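Local coordinates for protein alcohol oxidase (Myceliophthora thermophila, PDB 6F74) that probably oxidises an organic substrate with molecular oxygen, using the bound FAD cofactor of a VAO-type flavoprotein oxidase, at residues A[136-141]-A[294-299]; A[262-265]-A[271-274]. All blocks are in the same frame, centred on the assembly; numbering follows the deposited sequence.

Interaction 1. Residues A[136-141]-A[294-299]; sequences EDITLT and YGIVLS. With FAD (flavin-adenine dinucleotide), chain I.
Ile-138 meets the strand at two points, with two different branches. Its CG2 methyl, anti to the backbone N, sits 3.9 Å from CD1 of Ile-296; the other branch runs out extended (chi2 179°) and brings its end, CD1, to 3.7 Å from CD2 of Leu-298. Ile-138 runs alongside each partner but points the other way. No hydrogen bond joins the two segments. Ile-138 and Ile-296 both also lie on Leu-173 of strand 171-174, and Met-266 adds to the cover over Ile-138, so the tight part of the contact is buried and wholly apolar.

The other flank of the helix is looser: Glu-136 is exposed, and Thr-139 and Leu-140 are only partly covered. Further round, Asp-137 turns to Lys-56 in a salt bridge. Its backbone O is gripped twice, by Thr-141 N at 3.0 Å and by Thr-141 OG1 at 2.7 Å, from opposite faces of the carbonyl plane.

Beyond the helix contact, the strand's two hydrogen bonds to the adenine both use main-chain atoms of Val-297. Val-297 N donates to N1A of FAD over 2.9 Å at 163°, while N6A of FAD donates back to Val-297 O, also over 2.9 Å. CG2 of Val-297 lies in van der Waals contact with the ring, 3.7 Å from FAD N1A. Ile-296 points at the helix and Leu-298 swings its CD2 there, while Val-297 between them turns to the adenine, forming part of the FAD site of the VAO/PCMH fold.

Interaction 2. Residues A[262-265]-A[271-274]; sequences EAQI and RIVT
Gln-264 and Thr-274 face each other as an antiparallel non-hydrogen-bonded pair, and their side chains supply the bond that the backbone omits there. NE2 of Gln-264 donates to OG1 of Thr-274 over 2.7 Å at 153°, with the hydroxyl tilted 17° out of the amide plane. A bend at chi2 (-64°) folds the glutamine chain over toward the neighbouring strand. A water then donates to OE1 of Gln-264 at 2.7 Å and stands 3.2 Å from Thr-274 OG1, closing a small polar ring in which both ends of the amide are engaged. With a leucine in place of the glutamine at this position, Thr-274 OG1 would probably lose its amide donor and the water its carbonyl acceptor.

One residue along, Ile-265 and Val-273 form the hydrogen-bonded pair: Ile-265 N donates to Val-273 O over 3.0 Å, and Val-273 N to Ile-265 O over 2.8 Å. This is a beta hairpin, strands 260-266 and 272-276, lying in the antiparallel sheet of the FAD-binding domain. The same carbonyls take weaker CA-H donors too, with Gln-264 CA 3.4 Å from Val-273 O and Ile-272 CA 3.4 Å from Ile-265 O. The Gln-264 backbone bonds to Leu-298 and Ser-299 of strand 296-306, and that of Ala-263 to Ala-275. Both Ile-265 and Val-273 side chains rest on Leu-283 of helix 281-287.

Glu-262 OE1 is bound by the hydroxyls of Tyr-188 and Ser-190 and by Asn-276 ND2, and its OE2 by Ala-191 N; exposed Arg-271 pairs through NE with Asp-269.

From the N terminus, helix 135-147 comes first and waits more than 150 residues for strand 296-306, so interaction 1 closes the long loop. Inside it the chain builds hairpin 260-266/272-276, whose short five-residue connection is closed by interaction 2; the second contact is thus nested in the first. The two join where strands 260-266 and 296-306 run side by side: a classic beta bulge sets two residues, Leu-298 and Ser-299, against the single Gln-264, with probable backbone bonds from Leu-298 N to Gln-264 O and from Gln-264 N to Ser-299 O. The hairpin and the adenine-binding strand share one antiparallel sheet, and helix 135-147 packs against it through interaction 1.

Interaction 1. Residues A[136-141]-A[294-299]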
ATOM      1  N   GLU A 136     -15.490  19.649  11.783  1.00 23.16           N
ATOM      2  CA  GLU A 136     -16.861  19.579  12.246  1.00 23.09           C
ATOM      3  C   GLU A 136     -17.542  18.426  11.473  1.00 22.35           C
ATOM      4  O   GLU A 136     -18.197  17.594  12.062  1.00 22.04           O
ATOM      5  CB  GLU A 136     -17.593  20.901  12.053  1.00 23.67           C
ATOM      6  CG  GLU A 136     -17.127  22.038  12.988  1.00 24.52           C
ATOM      7  CD  GLU A 136     -15.710  22.506  12.706  1.00 24.87           C
ATOM      8  OE1 GLU A 136     -15.288  22.628  11.557  1.00 24.76           O
ATOM      9  OE2 GLU A 136     -14.939  22.726  13.644  1.00 25.31           O
ATOM     10  N   ASP A 137     -17.343  18.384  10.158  1.00 22.13           N
ATOM     11  CA  ASP A 137     -17.803  17.264   9.329  1.00 21.50           C
ATOM     12  C   ASP A 137     -17.412  15.921   9.924  1.00 21.04           C
ATOM     13  O   ASP A 137     -18.232  15.011  10.031  1.00 20.69           O
ATOM     14  CB  ASP A 137     -17.216  17.322   7.915  1.00 21.39           C
ATOM     15  CG  ASP A 137     -17.714  18.519   7.113  1.00 21.84           C
ATOM     16  OD1 ASP A 137     -18.720  19.123   7.479  1.00 22.13           O
ATOM     17  OD2 ASP A 137     -17.086  18.841   6.076  1.00 21.95           O
ATOM     18  N   ILE A 138     -16.153  15.828  10.333  1.00 21.13           N
ATOM     19  CA  ILE A 138     -15.586  14.584  10.817  1.00 20.77           C
ATOM     20  C   ILE A 138     -16.215  14.236  12.169  1.00 20.87           C
ATOM     21  O   ILE A 138     -16.597  13.069  12.398  1.00 20.51           O
ATOM     22  CB  ILE A 138     -14.058  14.661  10.997  1.00 20.95           C
ATOM     23  CG1 ILE A 138     -13.355  14.965   9.675  1.00 20.88           C
ATOM     24  CG2 ILE A 138     -13.506  13.354  11.583  1.00 20.65           C
ATOM     25  CD1 ILE A 138     -11.855  15.082   9.804  1.00 21.09           C
ATOM     26  N   THR A 139     -16.269  15.224  13.066  1.00 21.42           N
ATOM     27  CA  THR A 139     -16.888  15.039  14.376  1.00 21.62           C
ATOM     28  C   THR A 139     -18.346  14.540  14.212  1.00 21.30           C
ATOM     29  O   THR A 139     -18.751  13.590  14.883  1.00 21.13           O
ATOM     30  CB  THR A 139     -16.862  16.339  15.214  1.00 22.33           C
ATOM     31  OG1 THR A 139     -15.512  16.647  15.580  1.00 22.70           O
ATOM     32  CG2 THR A 139     -17.687  16.218  16.508  1.00 22.58           C
ATOM     33  N   LEU A 140     -19.106  15.183  13.329  1.00 21.30           N
ATOM     34  CA  LEU A 140     -20.511  14.837  13.133  1.00 21.09           C
ATOM     35  C   LEU A 140     -20.694  13.418  12.531  1.00 20.52           C
ATOM     36  O   LEU A 140     -21.645  12.703  12.878  1.00 20.37           O
ATOM     37  CB  LEU A 140     -21.224  15.872  12.250  1.00 21.29           C
ATOM     38  CG  LEU A 140     -21.462  17.273  12.821  1.00 21.93           C
ATOM     39  CD1 LEU A 140     -21.681  18.292  11.707  1.00 22.17           C
ATOM     40  CD2 LEU A 140     -22.649  17.269  13.796  1.00 22.09           C
ATOM     41  N   THR A 141     -19.771  13.024  11.658  1.00 20.25           N
ATOM     42  CA  THR A 141     -19.829  11.724  11.031  1.00 19.79           C
ATOM     43  C   THR A 141     -19.515  10.643  12.045  1.00 19.69           C
ATOM     44  O   THR A 141     -20.282   9.694  12.187  1.00 19.51           O
ATOM     45  CB  THR A 141     -18.899  11.654   9.817  1.00 19.60           C
ATOM     46  OG1 THR A 141     -19.219  12.725   8.956  1.00 19.79           O
ATOM     47  CG2 THR A 141     -19.033  10.303   9.060  1.00 19.17           C
ATOM     48  N   TYR A 294      -6.606   3.061  14.936  1.00 20.33           N
ATOM     49  CA  TYR A 294      -6.372   3.524  16.311  1.00 20.91           C
ATOM     50  C   TYR A 294      -7.095   4.835  16.592  1.00 21.04           C
ATOM     51  O   TYR A 294      -7.437   5.127  17.732  1.00 21.48           O
ATOM     52  CB  TYR A 294      -4.882   3.637  16.616  1.00 21.31           C
ATOM     53  CG  TYR A 294      -4.145   2.342  16.414  1.00 21.26           C
ATOM     54  CD1 TYR A 294      -4.106   1.376  17.416  1.00 21.65           C
ATOM     55  CD2 TYR A 294      -3.508   2.064  15.208  1.00 20.88           C
ATOM     56  CE1 TYR A 294      -3.443   0.185  17.233  1.00 21.67           C
ATOM     57  CE2 TYR A 294      -2.848   0.865  15.009  1.00 20.88           C
ATOM     58  CZ  TYR A 294      -2.797  -0.065  16.023  1.00 21.28           C
ATOM     59  OH  TYR A 294      -2.115  -1.244  15.834  1.00 21.34           O
ATOM     60  N   GLY A 295      -7.400   5.569  15.524  1.00 20.68           N
ATOM     61  CA  GLY A 295      -8.003   6.904  15.610  1.00 20.83           C
ATOM     62  C   GLY A 295      -8.004   7.459  14.208  1.00 20.46           C
ATOM     63  O   GLY A 295      -7.414   6.839  13.312  1.00 20.14           O
ATOM     64  N   ILE A 296      -8.681   8.588  13.998  1.00 20.52           N
ATOM     65  CA  ILE A 296      -8.711   9.245  12.688  1.00 20.28           C
ATOM     66  C   ILE A 296      -7.551  10.235  12.609  1.00 20.69           C
ATOM     67  O   ILE A 296      -7.538  11.240  13.325  1.00 21.19           O
ATOM     68  CB  ILE A 296     -10.032  10.013  12.448  1.00 20.24           C
ATOM     69  CG1 ILE A 296     -11.245   9.107  12.624  1.00 19.93           C
ATOM     70  CG2 ILE A 296     -10.060  10.610  11.038  1.00 20.04           C
ATOM     71  CD1 ILE A 296     -12.499   9.870  12.994  1.00 20.07           C
ATOM     72  N   VAL A 297      -6.600   9.960  11.708  1.00 20.51           N
ATOM     73  CA  VAL A 297      -5.413  10.791  11.582  1.00 20.91           C
ATOM     74  C   VAL A 297      -5.767  12.063  10.795  1.00 21.04           C
ATOM     75  O   VAL A 297      -6.110  12.015   9.606  1.00 20.68           O
ATOM     76  CB  VAL A 297      -4.232  10.045  10.957  1.00 20.73           C
ATOM     77  CG1 VAL A 297      -2.997  10.937  10.938  1.00 21.23           C
ATOM     78  CG2 VAL A 297      -3.941   8.758  11.723  1.00 20.66           C
ATOM     79  N   LEU A 298      -5.698  13.195  11.499  1.00 21.64           N
ATOM     80  CA  LEU A 298      -6.029  14.497  10.928  1.00 21.93           C
ATOM     81  C   LEU A 298      -4.836  15.152  10.275  1.00 22.26           C
ATOM     82  O   LEU A 298      -4.981  15.885   9.291  1.00 22.32           O
ATOM     83  CB  LEU A 298      -6.568  15.436  12.015  1.00 22.51           C
ATOM     84  CG  LEU A 298      -7.738  14.919  12.855  1.00 22.32           C
ATOM     85  CD1 LEU A 298      -8.132  15.938  13.881  1.00 22.98           C
ATOM     86  CD2 LEU A 298      -8.877  14.431  11.978  1.00 21.70           C
ATOM     87  N   SER A 299      -3.666  14.969  10.866  1.00 22.57           N
ATOM     88  CA  SER A 299      -2.456  15.590  10.351  1.00 22.97           C
ATOM     89  C   SER A 299      -1.246  14.808  10.827  1.00 23.04           C
ATOM     90  O   SER A 299      -1.303  14.125  11.843  1.00 23.05           O
ATOM     91  CB  SER A 299      -2.368  17.036  10.845  1.00 23.81           C
ATOM     92  OG  SER A 299      -1.914  17.050  12.181  1.00 24.33           O
TER
HETATM   93  PA  FAD I 601      -7.128   4.209   1.782  1.00 15.73           P
HETATM   94  O1A FAD I 601      -7.800   3.063   1.030  1.00 16.33           O
HETATM   95  O2A FAD I 601      -7.810   5.539   1.716  1.00 14.61           O
HETATM   96  O5B FAD I 601      -6.967   3.747   3.283  1.00 13.82           O
HETATM   97  C5B FAD I 601      -6.138   2.658   3.583  1.00 13.38           C
HETATM   98  C4B FAD I 601      -6.383   2.235   5.020  1.00 12.87           C
HETATM   99  O4B FAD I 601      -5.978   3.317   5.841  1.00 12.82           O
HETATM  100  C3B FAD I 601      -7.815   1.955   5.400  1.00 12.31           C
HETATM  101  O3B FAD I 601      -7.794   1.009   6.475  1.00 12.69           O
HETATM  102  C2B FAD I 601      -8.317   3.261   5.966  1.00 12.77           C
HETATM  103  O2B FAD I 601      -9.304   3.140   6.997  1.00 12.30           O
HETATM  104  C1B FAD I 601      -7.070   3.825   6.593  1.00 12.89           C
HETATM  105  N9A FAD I 601      -6.958   5.287   6.611  1.00 13.21           N
HETATM  106  C8A FAD I 601      -6.772   6.090   5.554  1.00 14.09           C
HETATM  107  N7A FAD I 601      -6.673   7.377   5.940  1.00 14.08           N
HETATM  108  C5A FAD I 601      -6.788   7.388   7.264  1.00 13.77           C
HETATM  109  C6A FAD I 601      -6.755   8.442   8.278  1.00 13.93           C
HETATM  110  N6A FAD I 601      -6.574   9.712   7.848  1.00 14.13           N
HETATM  111  N1A FAD I 601      -6.922   8.072   9.575  1.00 13.83           N
HETATM  112  C2A FAD I 601      -7.102   6.772   9.924  1.00 14.21           C
HETATM  113  N3A FAD I 601      -7.119   5.745   9.036  1.00 13.99           N
HETATM  114  C4A FAD I 601      -6.964   6.010   7.713  1.00 13.66           C
HETATM  115  N1  FAD I 601       2.634   1.547  -1.091  1.00 11.40           N
HETATM  116  C2  FAD I 601       3.974   1.673  -0.966  1.00 11.65           C
HETATM  117  O2  FAD I 601       4.509   1.379   0.134  1.00 12.31           O
HETATM  118  N3  FAD I 601       4.749   2.127  -1.971  1.00 11.81           N
HETATM  119  C4  FAD I 601       4.249   2.452  -3.177  1.00 12.03           C
HETATM  120  O4  FAD I 601       4.972   2.855  -4.112  1.00 13.38           O
HETATM  121  C4X FAD I 601       2.794   2.325  -3.404  1.00 11.93           C
HETATM  122  N5  FAD I 601       2.237   2.628  -4.594  1.00 11.39           N
HETATM  123  C5X FAD I 601       0.898   2.510  -4.769  1.00 10.96           C
HETATM  124  C6  FAD I 601       0.336   2.846  -6.001  1.00  9.80           C
HETATM  125  C7  FAD I 601      -1.027   2.761  -6.225  1.00  8.66           C
HETATM  126  C7M FAD I 601      -1.461   3.139  -7.619  1.00  8.75           C
HETATM  127  C8  FAD I 601      -1.925   2.316  -5.122  1.00  7.38           C
HETATM  128  C8M FAD I 601      -3.439   2.240  -5.268  1.00  4.60           C
HETATM  129  C9  FAD I 601      -1.367   1.956  -3.899  1.00  9.18           C
HETATM  130  C9A FAD I 601       0.016   2.039  -3.659  1.00 10.70           C
HETATM  131  N10 FAD I 601       0.617   1.712  -2.412  1.00 12.01           N
HETATM  132  C10 FAD I 601       2.004   1.840  -2.263  1.00 11.68           C
HETATM  133  C1' FAD I 601      -0.149   1.153  -1.274  1.00 13.09           C
HETATM  134  C2' FAD I 601      -0.592   2.047  -0.164  1.00 14.05           C
HETATM  135  O2' FAD I 601       0.515   2.202   0.722  1.00 13.99           O
HETATM  136  C3' FAD I 601      -1.733   1.371   0.606  1.00 15.12           C
HETATM  137  O3' FAD I 601      -2.780   0.931  -0.278  1.00 16.26           O
HETATM  138  C4' FAD I 601      -2.310   2.284   1.679  1.00 15.51           C
HETATM  139  O4' FAD I 601      -3.358   1.602   2.374  1.00 16.74           O
HETATM  140  C5' FAD I 601      -2.823   3.585   1.082  1.00 15.36           C
HETATM  141  O5' FAD I 601      -3.345   4.424   2.098  1.00 15.25           O
HETATM  142  P   FAD I 601      -4.488   5.398   1.599  1.00 15.53           P
HETATM  143  O1P FAD I 601      -4.048   6.101   0.345  1.00 15.56           O
HETATM  144  O2P FAD I 601      -4.908   6.192   2.791  1.00 17.65           O
HETATM  145  O3P FAD I 601      -5.618   4.311   1.197  1.00 15.91           O

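Interaction 2. Residues A[262-265]-A[271-274]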
ATOM      1  N   GLU A 262       5.110  13.446  14.627  1.00 25.68           N
ATOM      2  CA  GLU A 262       3.920  13.558  15.448  1.00 25.68           C
ATOM      3  C   GLU A 262       2.678  13.544  14.586  1.00 24.91           C
ATOM      4  O   GLU A 262       2.772  13.616  13.345  1.00 24.48           O
ATOM      5  CB  GLU A 262       3.948  14.845  16.299  1.00 26.63           C
ATOM      6  CG  GLU A 262       3.932  16.164  15.579  1.00 26.93           C
ATOM      7  CD  GLU A 262       4.117  17.324  16.542  1.00 28.02           C
ATOM      8  OE1 GLU A 262       5.091  17.310  17.307  1.00 28.74           O
ATOM      9  OE2 GLU A 262       3.256  18.241  16.571  1.00 28.21           O
ATOM     10  N   ALA A 263       1.523  13.440  15.248  1.00 24.78           N
ATOM     11  CA  ALA A 263       0.230  13.460  14.578  1.00 24.14           C
ATOM     12  C   ALA A 263      -0.823  14.133  15.471  1.00 24.48           C
ATOM     13  O   ALA A 263      -0.702  14.130  16.689  1.00 25.02           O
ATOM     14  CB  ALA A 263      -0.202  12.035  14.226  1.00 23.35           C
ATOM     15  N   GLN A 264      -1.852  14.680  14.838  1.00 24.18           N
ATOM     16  CA  GLN A 264      -3.088  15.021  15.507  1.00 24.26           C
ATOM     17  C   GLN A 264      -4.070  13.938  15.092  1.00 23.42           C
ATOM     18  O   GLN A 264      -4.148  13.588  13.916  1.00 22.85           O
ATOM     19  CB  GLN A 264      -3.595  16.385  15.065  1.00 24.57           C
ATOM     20  CG  GLN A 264      -2.733  17.587  15.473  1.00 25.53           C
ATOM     21  CD  GLN A 264      -2.660  17.754  16.958  1.00 26.23           C
ATOM     22  OE1 GLN A 264      -3.674  17.820  17.638  1.00 26.26           O
ATOM     23  NE2 GLN A 264      -1.456  17.825  17.482  1.00 26.84           N
ATOM     24  N   ILE A 265      -4.777  13.397  16.088  1.00 23.42           N
ATOM     25  CA  ILE A 265      -5.651  12.264  15.911  1.00 22.76           C
ATOM     26  C   ILE A 265      -6.924  12.474  16.709  1.00 22.86           C
ATOM     27  O   ILE A 265      -6.854  12.810  17.902  1.00 23.47           O
ATOM     28  CB  ILE A 265      -4.990  10.956  16.392  1.00 22.67           C
ATOM     29  CG1 ILE A 265      -3.680  10.704  15.628  1.00 22.59           C
ATOM     30  CG2 ILE A 265      -5.929   9.782  16.162  1.00 22.05           C
ATOM     31  CD1 ILE A 265      -2.888   9.504  16.098  1.00 22.61           C
ATOM     32  N   ARG A 271     -12.332  13.109  21.181  1.00 23.90           N
ATOM     33  CA  ARG A 271     -11.196  13.970  21.559  1.00 24.58           C
ATOM     34  C   ARG A 271     -10.128  14.014  20.485  1.00 24.32           C
ATOM     35  O   ARG A 271      -9.786  12.992  19.864  1.00 23.76           O
ATOM     36  CB  ARG A 271     -10.543  13.513  22.874  1.00 25.19           C
ATOM     37  CG  ARG A 271     -11.445  13.645  24.093  1.00 25.66           C
ATOM     38  CD  ARG A 271     -10.687  13.236  25.353  1.00 26.37           C
ATOM     39  NE  ARG A 271     -10.335  11.804  25.339  1.00 26.00           N
ATOM     40  CZ  ARG A 271      -9.155  11.289  25.716  1.00 26.34           C
ATOM     41  NH1 ARG A 271      -8.108  12.071  26.049  1.00 27.03           N
ATOM     42  NH2 ARG A 271      -8.979   9.969  25.660  1.00 26.00           N
ATOM     43  N   ILE A 272      -9.616  15.210  20.254  1.00 24.78           N
ATOM     44  CA  ILE A 272      -8.487  15.432  19.371  1.00 24.72           C
ATOM     45  C   ILE A 272      -7.241  15.500  20.232  1.00 25.43           C
ATOM     46  O   ILE A 272      -7.154  16.376  21.069  1.00 26.22           O
ATOM     47  CB  ILE A 272      -8.645  16.714  18.533  1.00 24.88           C
ATOM     48  CG1 ILE A 272      -9.879  16.542  17.630  1.00 24.20           C
ATOM     49  CG2 ILE A 272      -7.394  16.953  17.703  1.00 24.93           C
ATOM     50  CD1 ILE A 272     -10.096  17.646  16.610  1.00 24.28           C
ATOM     51  N   VAL A 273      -6.289  14.575  20.007  1.00 25.18           N
ATOM     52  CA  VAL A 273      -5.072  14.483  20.819  1.00 25.85           C
ATOM     53  C   VAL A 273      -3.808  14.576  19.964  1.00 25.81           C
ATOM     54  O   VAL A 273      -3.817  14.214  18.773  1.00 25.11           O
ATOM     55  CB  VAL A 273      -4.995  13.196  21.661  1.00 25.81           C
ATOM     56  CG1 VAL A 273      -6.155  13.111  22.649  1.00 25.98           C
ATOM     57  CG2 VAL A 273      -4.929  11.948  20.791  1.00 24.95           C
ATOM     58  N   THR A 274      -2.723  15.018  20.599  1.00 26.63           N
ATOM     59  CA  THR A 274      -1.395  14.935  20.007  1.00 26.70           C
ATOM     60  C   THR A 274      -0.802  13.573  20.324  1.00 26.49           C
ATOM     61  O   THR A 274      -0.930  13.071  21.457  1.00 26.85           O
ATOM     62  CB  THR A 274      -0.484  16.067  20.545  1.00 27.77           C
ATOM     63  OG1 THR A 274      -1.046  17.316  20.123  1.00 27.97           O
ATOM     64  CG2 THR A 274       0.921  15.978  20.001  1.00 27.92           C
TER
HETATM   65  O   HOH W   1      -3.738  19.107  19.954  1.00 26.27           O